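Side-chain contacts in lipoprotein NlpE (Escherichia coli, PDB 2Z4I), which takes part in copper homeostasis, is needed for efficient attachment of stationary-phase cells to hydrophobic surfaces, and activates the Cpx signalling pathway: residues A[131-136]-A[151-156]; A[41-46]-A[76-81]. The protein carries 1 engineered substitution. One frame throughout, in Å; residues are numbered along the deposited sequence.

Interaction 1: residues A[131-136]-A[151-156]; sequences GMYFYM and FMVANN
V153 meets the ring of Y133 at its edge: CB of V153 lies 4.0 Å from CE1 of Y133, close to the ring plane, and both methyls gather round the same carbon. The tyrosine arrives there because its CG is anti to the backbone N (chi1 -178°), which swings the ring across toward V153. Strand 150-152, which leads into V153, does not pair with 127-135; both pair with strand 140-144, and side chains and one water span the gap, 8.6 Å between CA of Y133 and CA of V153. At A154 the contact becomes polar. OH of Y133 donates to a water at 3.0 Å, and that water donates onward to O of A154 at 2.7 Å. N155 then brings its ND2 to 4.2 Å from OH of Y135, with amide and phenol planes 85° apart, a loose approach at the exposed margin. N156 ends the segment as N-cap of helix 157-167, whose E160 touches Y133 and N155 and whose Y163 meets the Y133 ring edge-to-face. Within the OB-fold barrel, Y133 thus serves apolar packing with its ring edge and, through one water, satisfies a loop carbonyl with its hydroxyl.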
ATOM      1  N   GLY A 131       9.757 -23.725 -11.864  1.00 42.84           N
ATOM      2  CA  GLY A 131      10.578 -23.623 -13.054  1.00 42.42           C
ATOM      3  C   GLY A 131      11.476 -24.819 -13.258  1.00 43.62           C
ATOM      4  O   GLY A 131      11.545 -25.701 -12.393  1.00 44.09           O
HETATM    5  N   MSE A 132      12.148 -24.860 -14.408  1.00 42.78           N
HETATM    6  CA  MSE A 132      13.066 -25.944 -14.701  1.00 43.02           C
HETATM    7  C   MSE A 132      14.448 -25.488 -14.248  1.00 43.24           C
HETATM    8  O   MSE A 132      15.056 -24.625 -14.874  1.00 43.89           O
HETATM    9  CB  MSE A 132      13.076 -26.257 -16.201  1.00 45.19           C
HETATM   10  CG  MSE A 132      11.751 -26.785 -16.781  1.00 47.10           C
HETATM   11 SE   MSE A 132      10.956 -28.330 -15.879  1.00 54.13          SE
HETATM   12  CE  MSE A 132      12.422 -29.573 -15.969  1.00 50.31           C
ATOM     13  N   TYR A 133      14.928 -26.055 -13.146  1.00 44.46           N
ATOM     14  CA  TYR A 133      16.235 -25.698 -12.597  1.00 46.43           C
ATOM     15  C   TYR A 133      17.327 -26.514 -13.258  1.00 48.70           C
ATOM     16  O   TYR A 133      17.149 -27.701 -13.528  1.00 49.32           O
ATOM     17  CB  TYR A 133      16.270 -25.964 -11.093  1.00 46.42           C
ATOM     18  CG  TYR A 133      17.574 -25.589 -10.409  1.00 45.43           C
ATOM     19  CD1 TYR A 133      17.815 -24.279  -9.994  1.00 43.87           C
ATOM     20  CD2 TYR A 133      18.559 -26.550 -10.159  1.00 43.90           C
ATOM     21  CE1 TYR A 133      18.997 -23.937  -9.345  1.00 42.33           C
ATOM     22  CE2 TYR A 133      19.749 -26.214  -9.510  1.00 42.56           C
ATOM     23  CZ  TYR A 133      19.960 -24.905  -9.106  1.00 42.54           C
ATOM     24  OH  TYR A 133      21.130 -24.558  -8.460  1.00 42.36           O
ATOM     25  N   PHE A 134      18.464 -25.873 -13.504  1.00 50.68           N
ATOM     26  CA  PHE A 134      19.593 -26.534 -14.136  1.00 52.15           C
ATOM     27  C   PHE A 134      20.903 -25.960 -13.629  1.00 53.10           C
ATOM     28  O   PHE A 134      21.143 -24.762 -13.715  1.00 52.79           O
ATOM     29  CB  PHE A 134      19.516 -26.374 -15.652  1.00 52.07           C
ATOM     30  CG  PHE A 134      20.686 -26.953 -16.377  1.00 52.87           C
ATOM     31  CD1 PHE A 134      21.691 -26.128 -16.875  1.00 54.07           C
ATOM     32  CD2 PHE A 134      20.802 -28.331 -16.544  1.00 53.72           C
ATOM     33  CE1 PHE A 134      22.801 -26.670 -17.535  1.00 54.03           C
ATOM     34  CE2 PHE A 134      21.906 -28.884 -17.200  1.00 54.10           C
ATOM     35  CZ  PHE A 134      22.910 -28.052 -17.697  1.00 53.94           C
ATOM     36  N   TYR A 135      21.755 -26.824 -13.099  1.00 54.57           N
ATOM     37  CA  TYR A 135      23.033 -26.381 -12.581  1.00 56.96           C
ATOM     38  C   TYR A 135      24.181 -27.099 -13.274  1.00 58.96           C
ATOM     39  O   TYR A 135      24.088 -28.290 -13.582  1.00 59.24           O
ATOM     40  CB  TYR A 135      23.101 -26.642 -11.084  1.00 57.58           C
ATOM     41  CG  TYR A 135      24.428 -26.272 -10.475  1.00 58.24           C
ATOM     42  CD1 TYR A 135      24.818 -24.941 -10.378  1.00 58.37           C
ATOM     43  CD2 TYR A 135      25.299 -27.254 -10.008  1.00 58.25           C
ATOM     44  CE1 TYR A 135      26.033 -24.597  -9.834  1.00 59.07           C
ATOM     45  CE2 TYR A 135      26.520 -26.922  -9.463  1.00 58.39           C
ATOM     46  CZ  TYR A 135      26.882 -25.590  -9.376  1.00 60.39           C
ATOM     47  OH  TYR A 135      28.095 -25.244  -8.823  1.00 63.22           O
HETATM   48  N   MSE A 136      25.266 -26.373 -13.510  1.00 60.81           N
HETATM   49  CA  MSE A 136      26.430 -26.953 -14.160  1.00 63.09           C
HETATM   50  C   MSE A 136      27.592 -25.983 -14.220  1.00 61.58           C
HETATM   51  O   MSE A 136      27.465 -24.891 -14.777  1.00 61.29           O
HETATM   52  CB  MSE A 136      26.090 -27.390 -15.576  1.00 68.27           C
HETATM   53  CG  MSE A 136      27.301 -27.869 -16.341  1.00 75.02           C
HETATM   54 SE   MSE A 136      26.887 -28.347 -18.156  1.00 87.07          SE
HETATM   55  CE  MSE A 136      26.728 -26.567 -18.926  1.00 80.46           C
ATOM     56  N   PHE A 151      16.020 -17.002 -15.633  1.00 48.66           N
ATOM     57  CA  PHE A 151      16.932 -16.202 -14.820  1.00 46.53           C
ATOM     58  C   PHE A 151      18.023 -17.023 -14.163  1.00 46.02           C
ATOM     59  O   PHE A 151      17.965 -18.254 -14.146  1.00 45.34           O
ATOM     60  CB  PHE A 151      16.179 -15.471 -13.716  1.00 44.51           C
ATOM     61  CG  PHE A 151      14.702 -15.492 -13.877  1.00 43.69           C
ATOM     62  CD1 PHE A 151      13.956 -16.539 -13.363  1.00 42.96           C
ATOM     63  CD2 PHE A 151      14.048 -14.450 -14.529  1.00 46.39           C
ATOM     64  CE1 PHE A 151      12.565 -16.554 -13.487  1.00 44.65           C
ATOM     65  CE2 PHE A 151      12.646 -14.445 -14.666  1.00 47.31           C
ATOM     66  CZ  PHE A 151      11.902 -15.505 -14.140  1.00 45.33           C
HETATM   67  N   MSE A 152      19.020 -16.326 -13.622  1.00 45.37           N
HETATM   68  CA  MSE A 152      20.114 -16.979 -12.917  1.00 45.39           C
HETATM   69  C   MSE A 152      19.721 -17.163 -11.451  1.00 43.34           C
HETATM   70  O   MSE A 152      19.032 -16.319 -10.872  1.00 44.69           O
HETATM   71  CB  MSE A 152      21.369 -16.134 -12.986  1.00 49.61           C
HETATM   72  CG  MSE A 152      22.091 -16.187 -14.301  1.00 57.14           C
HETATM   73 SE   MSE A 152      23.429 -14.803 -14.303  1.00 67.41          SE
HETATM   74  CE  MSE A 152      22.418 -13.499 -15.313  1.00 61.10           C
ATOM     75  N   VAL A 153      20.162 -18.255 -10.847  1.00 39.00           N
ATOM     76  CA  VAL A 153      19.822 -18.519  -9.463  1.00 36.64           C
ATOM     77  C   VAL A 153      21.070 -18.408  -8.601  1.00 36.49           C
ATOM     78  O   VAL A 153      22.059 -19.090  -8.840  1.00 37.44           O
ATOM     79  CB  VAL A 153      19.184 -19.925  -9.327  1.00 34.26           C
ATOM     80  CG1 VAL A 153      18.734 -20.167  -7.909  1.00 31.61           C
ATOM     81  CG2 VAL A 153      18.011 -20.037 -10.272  1.00 30.43           C
ATOM     82  N   ALA A 154      21.027 -17.529  -7.608  1.00 35.94           N
ATOM     83  CA  ALA A 154      22.166 -17.334  -6.719  1.00 35.56           C
ATOM     84  C   ALA A 154      22.679 -18.690  -6.256  1.00 35.98           C
ATOM     85  O   ALA A 154      21.891 -19.545  -5.848  1.00 36.72           O
ATOM     86  CB  ALA A 154      21.759 -16.488  -5.512  1.00 33.49           C
ATOM     87  N   ASN A 155      23.994 -18.891  -6.328  1.00 34.09           N
ATOM     88  CA  ASN A 155      24.574 -20.154  -5.899  1.00 31.44           C
ATOM     89  C   ASN A 155      24.138 -20.488  -4.503  1.00 31.91           C
ATOM     90  O   ASN A 155      24.109 -19.621  -3.640  1.00 32.91           O
ATOM     91  CB  ASN A 155      26.094 -20.099  -5.929  1.00 28.04           C
ATOM     92  CG  ASN A 155      26.636 -20.252  -7.306  1.00 27.00           C
ATOM     93  OD1 ASN A 155      26.375 -19.424  -8.179  1.00 29.68           O
ATOM     94  ND2 ASN A 155      27.381 -21.322  -7.529  1.00 23.68           N
ATOM     95  N   ASN A 156      23.796 -21.754  -4.296  1.00 33.29           N
ATOM     96  CA  ASN A 156      23.381 -22.249  -2.993  1.00 34.95           C
ATOM     97  C   ASN A 156      23.707 -23.735  -2.938  1.00 37.42           C
ATOM     98  O   ASN A 156      23.029 -24.562  -3.544  1.00 37.61           O
ATOM     99  CB  ASN A 156      21.893 -22.037  -2.790  1.00 35.52           C
ATOM    100  CG  ASN A 156      21.442 -22.480  -1.434  1.00 36.89           C
ATOM    101  OD1 ASN A 156      21.316 -23.670  -1.168  1.00 40.77           O
ATOM    102  ND2 ASN A 156      21.218 -21.525  -0.551  1.00 37.95           N
TER
HETATM  103  O   HOH W   1      21.867 -22.108  -6.836  1.00 34.84           O

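Interaction 2: residues A[41-46]-A[76-81]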
ATOM      1  N   LEU A  41     -12.482  20.509  15.102  1.00 28.58           N
ATOM      2  CA  LEU A  41     -13.693  21.241  15.447  1.00 28.55           C
ATOM      3  C   LEU A  41     -13.977  21.031  16.916  1.00 29.96           C
ATOM      4  O   LEU A  41     -13.913  19.902  17.411  1.00 30.00           O
ATOM      5  CB  LEU A  41     -14.868  20.740  14.608  1.00 25.99           C
ATOM      6  CG  LEU A  41     -16.281  21.171  15.009  1.00 25.67           C
ATOM      7  CD1 LEU A  41     -16.402  22.681  15.017  1.00 25.25           C
ATOM      8  CD2 LEU A  41     -17.277  20.576  14.027  1.00 25.92           C
ATOM      9  N   PHE A  42     -14.285  22.127  17.608  1.00 31.40           N
ATOM     10  CA  PHE A  42     -14.558  22.092  19.036  1.00 32.37           C
ATOM     11  C   PHE A  42     -15.933  22.643  19.346  1.00 35.10           C
ATOM     12  O   PHE A  42     -16.217  23.826  19.104  1.00 35.22           O
ATOM     13  CB  PHE A  42     -13.512  22.912  19.773  1.00 30.83           C
ATOM     14  CG  PHE A  42     -12.125  22.374  19.642  1.00 30.01           C
ATOM     15  CD1 PHE A  42     -11.586  21.563  20.625  1.00 31.83           C
ATOM     16  CD2 PHE A  42     -11.362  22.659  18.525  1.00 29.98           C
ATOM     17  CE1 PHE A  42     -10.301  21.043  20.497  1.00 30.78           C
ATOM     18  CE2 PHE A  42     -10.082  22.140  18.392  1.00 31.91           C
ATOM     19  CZ  PHE A  42      -9.555  21.331  19.384  1.00 31.15           C
ATOM     20  N   LEU A  43     -16.788  21.788  19.890  1.00 37.25           N
ATOM     21  CA  LEU A  43     -18.136  22.211  20.230  1.00 40.47           C
ATOM     22  C   LEU A  43     -18.193  22.522  21.706  1.00 42.29           C
ATOM     23  O   LEU A  43     -18.029  21.641  22.542  1.00 43.85           O
ATOM     24  CB  LEU A  43     -19.148  21.126  19.856  1.00 39.87           C
ATOM     25  CG  LEU A  43     -19.280  20.932  18.338  1.00 39.50           C
ATOM     26  CD1 LEU A  43     -20.337  19.899  18.030  1.00 39.52           C
ATOM     27  CD2 LEU A  43     -19.641  22.251  17.695  1.00 37.28           C
ATOM     28  N   GLU A  44     -18.433  23.785  22.020  1.00 43.73           N
ATOM     29  CA  GLU A  44     -18.471  24.208  23.400  1.00 46.28           C
ATOM     30  C   GLU A  44     -19.848  24.224  24.066  1.00 48.39           C
ATOM     31  O   GLU A  44     -20.891  24.367  23.418  1.00 48.28           O
ATOM     32  CB  GLU A  44     -17.800  25.576  23.523  1.00 47.33           C
ATOM     33  CG  GLU A  44     -16.386  25.584  22.969  1.00 48.07           C
ATOM     34  CD  GLU A  44     -15.540  24.461  23.539  1.00 49.09           C
ATOM     35  OE1 GLU A  44     -15.031  24.597  24.672  1.00 47.89           O
ATOM     36  OE2 GLU A  44     -15.399  23.428  22.852  1.00 51.75           O
ATOM     37  N   LYS A  45     -19.813  24.069  25.388  1.00 49.32           N
ATOM     38  CA  LYS A  45     -20.996  24.048  26.232  1.00 48.68           C
ATOM     39  C   LYS A  45     -21.854  25.293  26.039  1.00 48.12           C
ATOM     40  O   LYS A  45     -23.084  25.223  26.072  1.00 48.55           O
ATOM     41  CB  LYS A  45     -20.569  23.922  27.693  1.00 47.83           C
ATOM     42  N   ASP A  46     -21.205  26.431  25.833  1.00 46.25           N
ATOM     43  CA  ASP A  46     -21.935  27.669  25.661  1.00 45.39           C
ATOM     44  C   ASP A  46     -22.412  27.875  24.231  1.00 44.75           C
ATOM     45  O   ASP A  46     -22.488  29.006  23.757  1.00 45.71           O
ATOM     46  CB  ASP A  46     -21.081  28.856  26.122  1.00 45.92           C
ATOM     47  CG  ASP A  46     -19.807  29.003  25.322  1.00 47.22           C
ATOM     48  OD1 ASP A  46     -19.308  27.974  24.822  1.00 50.44           O
ATOM     49  OD2 ASP A  46     -19.296  30.139  25.203  1.00 45.32           O
ATOM     50  N   ASP A  76     -30.059  14.697  14.455  1.00 62.55           N
ATOM     51  CA  ASP A  76     -28.727  14.194  14.210  1.00 61.40           C
ATOM     52  C   ASP A  76     -27.903  15.258  13.508  1.00 59.48           C
ATOM     53  O   ASP A  76     -26.677  15.267  13.592  1.00 59.79           O
ATOM     54  CB  ASP A  76     -28.819  12.963  13.328  1.00 63.93           C
ATOM     55  CG  ASP A  76     -27.592  12.121  13.405  1.00 67.74           C
ATOM     56  OD1 ASP A  76     -27.294  11.636  14.521  1.00 69.72           O
ATOM     57  OD2 ASP A  76     -26.927  11.944  12.362  1.00 71.26           O
ATOM     58  N   LYS A  77     -28.594  16.148  12.804  1.00 56.29           N
ATOM     59  CA  LYS A  77     -27.937  17.210  12.068  1.00 52.48           C
ATOM     60  C   LYS A  77     -27.294  18.199  13.024  1.00 49.59           C
ATOM     61  O   LYS A  77     -27.568  18.196  14.219  1.00 49.49           O
ATOM     62  CB  LYS A  77     -28.943  17.936  11.170  1.00 52.02           C
ATOM     63  CG  LYS A  77     -29.790  17.010  10.326  1.00 53.80           C
ATOM     64  CD  LYS A  77     -28.959  16.193   9.361  1.00 57.47           C
ATOM     65  CE  LYS A  77     -29.809  15.121   8.668  1.00 61.77           C
ATOM     66  NZ  LYS A  77     -31.058  15.665   8.036  1.00 62.99           N
ATOM     67  N   LEU A  78     -26.437  19.046  12.471  1.00 46.57           N
ATOM     68  CA  LEU A  78     -25.720  20.060  13.225  1.00 41.57           C
ATOM     69  C   LEU A  78     -25.474  21.204  12.247  1.00 39.35           C
ATOM     70  O   LEU A  78     -24.972  20.997  11.144  1.00 40.17           O
ATOM     71  CB  LEU A  78     -24.394  19.480  13.711  1.00 40.34           C
ATOM     72  CG  LEU A  78     -23.551  20.286  14.694  1.00 40.50           C
ATOM     73  CD1 LEU A  78     -24.229  20.346  16.038  1.00 39.51           C
ATOM     74  CD2 LEU A  78     -22.193  19.626  14.838  1.00 41.80           C
ATOM     75  N   VAL A  79     -25.840  22.410  12.639  1.00 36.87           N
ATOM     76  CA  VAL A  79     -25.650  23.550  11.776  1.00 35.95           C
ATOM     77  C   VAL A  79     -24.732  24.567  12.416  1.00 37.34           C
ATOM     78  O   VAL A  79     -25.055  25.143  13.457  1.00 40.61           O
ATOM     79  CB  VAL A  79     -26.973  24.223  11.479  1.00 35.10           C
ATOM     80  CG1 VAL A  79     -26.732  25.470  10.659  1.00 35.55           C
ATOM     81  CG2 VAL A  79     -27.884  23.261  10.752  1.00 33.48           C
ATOM     82  N   LEU A  80     -23.587  24.792  11.792  1.00 37.07           N
ATOM     83  CA  LEU A  80     -22.621  25.744  12.304  1.00 36.77           C
ATOM     84  C   LEU A  80     -22.716  27.086  11.598  1.00 38.20           C
ATOM     85  O   LEU A  80     -22.506  27.169  10.382  1.00 40.48           O
ATOM     86  CB  LEU A  80     -21.206  25.199  12.136  1.00 35.87           C
ATOM     87  CG  LEU A  80     -20.635  24.324  13.244  1.00 35.08           C
ATOM     88  CD1 LEU A  80     -21.686  23.384  13.776  1.00 35.56           C
ATOM     89  CD2 LEU A  80     -19.451  23.553  12.683  1.00 35.08           C
ATOM     90  N   THR A  81     -23.023  28.127  12.368  1.00 37.46           N
ATOM     91  CA  THR A  81     -23.121  29.496  11.860  1.00 37.17           C
ATOM     92  C   THR A  81     -21.877  30.220  12.374  1.00 37.22           C
ATOM     93  O   THR A  81     -21.722  30.402  13.588  1.00 35.84           O
ATOM     94  CB  THR A  81     -24.362  30.207  12.424  1.00 38.34           C
ATOM     95  OG1 THR A  81     -25.510  29.359  12.266  1.00 38.47           O
ATOM     96  CG2 THR A  81     -24.589  31.541  11.707  1.00 34.85           C
TER
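L80 and L43 give up the most surface in this contact, about 43 and 42 Å², yet each finds its partner in a different leucine of the facing segment. L80 works through a single methyl: its CD2 sits 3.9 Å from CD2 of L41 and equally near CD1 of L41, so one branch fits against the forked end of the other side chain, the two meeting tip to tip. L43 likewise reaches across with one branch, CD1, which stands 3.7 Å from CD2 of L78. Its CG is anti to the carbonyl carbon (chi1 -68°), and chi2 near -177° extends CD1 straight away from CA. L78, third in buried area at 35 Å², sends its CG the other way, anti to the backbone N, and answers through CD2 alone.

All four leucines set out from the backbone toward the other segment, although the nearest CA atoms, those of L43 and L80, are 9.8 Å apart. That spacing exceeds what paired strands allow, and the two segments meet through apolar packing of buried methyls inside the N-terminal beta-barrel. In the antiparallel order, strands 48-56 and 64-72 lie between 34-43 and 77-82. From them W49 touches L43 and L80, W71 touches L43, L78 and L80, and M51 touches L41; W25 of strand 24-31 touches L43, and Y90 of strand 87-93 touches L80.

The two contacts belong to different barrels of the two-domain chain, interaction 2 to the N-terminal domain and interaction 1 to the C-terminal OB domain. Their centres are 67 Å apart and their nearest atoms about 52 Å, so they share no element and do not touch. Neither pairs neighbouring strands: interaction 2 spans two intervening strands, and interaction 1 runs from strand 127-135 to the segment following strand 150-152. Depth separates their chemistry. All four touching residues of 41-46 with 76-81 are buried and aliphatic. In 131-136 with 151-156 two of four are buried and one is exposed; there an aromatic-aliphatic contact is joined by a water bridge and a loose tyrosine-asparagine approach.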